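Local coordinates for Sts-2 protein (Mus musculus, PDB 3D4I) that acts as an acid-dependent phosphatase through its histidine phosphatase domain, the part in this crystal, and probably restrains the down-regulation of activated receptor tyrosine kinases, at residues E19-V24 against D64-S69. Numbering follows the deposited sequence.
Sequences ERVDQV and DPPLSS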
loop_
_atom_site.group_PDB
_atom_site.type_symbol
_atom_site.label_atom_id
_atom_site.label_comp_id
_atom_site.label_asym_id
_atom_site.label_seq_id
_atom_site.Cartn_x
_atom_site.Cartn_y
_atom_site.Cartn_z
ATOM N N GLU A 19 3.616 -4.197 7.228
ATOM C CA GLU A 19 4.243 -5.356 6.596
ATOM C C GLU A 19 5.777 -5.236 6.689
ATOM O O GLU A 19 6.347 -4.188 6.386
ATOM C CB GLU A 19 3.802 -5.445 5.135
ATOM C CG GLU A 19 4.355 -6.687 4.420
ATOM C CD GLU A 19 4.026 -6.650 2.940
ATOM O OE1 GLU A 19 4.702 -5.893 2.231
ATOM O OE2 GLU A 19 3.151 -7.419 2.490
ATOM N N ARG A 20 6.421 -6.311 7.133
ATOM C CA ARG A 20 7.877 -6.366 7.207
ATOM C C ARG A 20 8.476 -7.029 5.953
ATOM O O ARG A 20 7.875 -7.942 5.362
ATOM C CB ARG A 20 8.330 -7.044 8.517
ATOM C CG ARG A 20 7.665 -8.344 8.830
ATOM C CD ARG A 20 7.904 -8.818 10.268
ATOM N NE ARG A 20 9.253 -9.323 10.451
ATOM C CZ ARG A 20 9.670 -9.959 11.545
ATOM N NH1 ARG A 20 8.814 -10.190 12.560
ATOM N NH2 ARG A 20 10.932 -10.387 11.612
ATOM N N VAL A 21 9.622 -6.514 5.496
ATOM C CA VAL A 21 10.187 -6.968 4.211
ATOM C C VAL A 21 10.390 -8.463 4.202
ATOM O O VAL A 21 10.150 -9.108 3.177
ATOM C CB VAL A 21 11.547 -6.295 3.819
ATOM C CG1 VAL A 21 11.299 -4.912 3.265
ATOM C CG2 VAL A 21 12.517 -6.287 4.973
ATOM N N ASP A 22 10.807 -9.020 5.338
ATOM C CA ASP A 22 11.060 -10.471 5.374
ATOM C C ASP A 22 9.802 -11.344 5.349
ATOM O O ASP A 22 9.915 -12.538 5.104
ATOM C CB ASP A 22 11.973 -10.880 6.540
ATOM C CG ASP A 22 11.400 -10.525 7.904
ATOM O OD1 ASP A 22 10.677 -9.518 8.025
ATOM O OD2 ASP A 22 11.698 -11.244 8.874
ATOM N N GLN A 23 8.617 -10.767 5.574
ATOM C CA GLN A 23 7.364 -11.550 5.477
ATOM C C GLN A 23 7.131 -11.902 4.006
ATOM O O GLN A 23 6.594 -12.980 3.671
ATOM C CB GLN A 23 6.111 -10.750 5.920
ATOM C CG GLN A 23 4.905 -11.656 6.145
ATOM C CD GLN A 23 3.604 -10.916 6.362
ATOM O OE1 GLN A 23 3.545 -9.908 7.067
ATOM N NE2 GLN A 23 2.535 -11.441 5.776
ATOM N N VAL A 24 7.493 -10.969 3.126
ATOM C CA VAL A 24 7.288 -11.154 1.700
ATOM C C VAL A 24 8.460 -11.913 1.053
ATOM O O VAL A 24 8.260 -12.834 0.268
ATOM C CB VAL A 24 7.058 -9.785 0.977
ATOM C CG1 VAL A 24 6.957 -9.965 -0.563
ATOM C CG2 VAL A 24 5.757 -9.192 1.427
ATOM N N ASP A 64 16.327 -7.562 12.463
ATOM C CA ASP A 64 15.593 -6.344 12.793
ATOM C C ASP A 64 15.188 -5.696 11.480
ATOM O O ASP A 64 15.651 -4.621 11.144
ATOM C CB ASP A 64 16.466 -5.411 13.647
ATOM C CG ASP A 64 15.705 -4.184 14.166
ATOM O OD1 ASP A 64 14.474 -4.265 14.442
ATOM O OD2 ASP A 64 16.352 -3.133 14.300
ATOM N N PRO A 65 14.324 -6.379 10.717
ATOM C CA PRO A 65 14.029 -5.930 9.355
ATOM C C PRO A 65 13.131 -4.680 9.284
ATOM O O PRO A 65 12.323 -4.446 10.200
ATOM C CB PRO A 65 13.369 -7.155 8.725
ATOM C CG PRO A 65 12.666 -7.820 9.911
ATOM C CD PRO A 65 13.612 -7.627 11.064
ATOM N N PRO A 66 13.283 -3.874 8.217
ATOM C CA PRO A 66 12.464 -2.693 8.031
ATOM C C PRO A 66 11.080 -3.008 7.492
ATOM O O PRO A 66 10.802 -4.136 7.071
ATOM C CB PRO A 66 13.251 -1.903 6.986
ATOM C CG PRO A 66 13.871 -2.959 6.132
ATOM C CD PRO A 66 14.284 -4.008 7.132
ATOM N N LEU A 67 10.216 -2.004 7.495
ATOM C CA LEU A 67 8.942 -2.123 6.818
ATOM C C LEU A 67 9.215 -2.234 5.324
ATOM O O LEU A 67 10.138 -1.620 4.825
ATOM C CB LEU A 67 8.126 -0.851 7.046
ATOM C CG LEU A 67 7.581 -0.640 8.456
ATOM C CD1 LEU A 67 6.811 0.678 8.498
ATOM C CD2 LEU A 67 6.720 -1.793 8.832
ATOM N N SER A 68 8.406 -2.998 4.622
ATOM C CA SER A 68 8.386 -2.961 3.150
ATOM C C SER A 68 7.748 -1.673 2.691
ATOM O O SER A 68 7.162 -0.936 3.506
ATOM C CB SER A 68 7.570 -4.133 2.627
ATOM O OG SER A 68 6.208 -3.984 3.042
ATOM N N SER A 69 7.834 -1.387 1.391
ATOM C CA SER A 69 7.109 -0.245 0.822
ATOM C C SER A 69 5.601 -0.321 1.129
ATOM O O SER A 69 4.961 0.689 1.438
ATOM C CB SER A 69 7.332 -0.213 -0.692
ATOM O OG SER A 69 8.729 -0.027 -0.948
#
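Two backbone hydrogen bonds flank Arg20 and Leu67, a single beta bridge: Val21 N donates to Pro66 O (3.1 Å) and Ser68 N to Glu19 O (3.0 Å). Leu67 CA adds a CH...O contact to Glu19 O. Glu19 is buried; with CG anti to the backbone N (chi1 -177°) and the chain extended, its carboxylate comes to Ser68 OG, which donates to the anti lone pair of OE1 at 2.6 Å. Asn46 also binds OE1, and OE2 takes a bond from the backbone N of Gly261 of the second subunit. In this histidine phosphatase (phosphoglycerate mutase-like) domain, the bridge joins the loop following strand 11-16 to the segment leading into helix 69-85, whose N-cap is Ser68, its OG bonding Gly71 N. Apolar contacts continue along the diproline: Val21 CG2 touches Pro66 CD at 3.6 Å and Pro65 CB at 3.9 Å, while Val21 CG1 sits against Ser68 CA. Arg20 grips Asp22 side-on, NE to OD1 (2.8 Å) and NH2 to OD2 (3.0 Å), both through syn lone pairs, and Pro65 CG lies against this pair, 3.2 Å from Asp22 OD1. An alanine replacing Asp22 is likely to leave the Arg20 guanidinium, which already lies near the like-charged Arg99, without its carboxylate and freer to swing off Pro65.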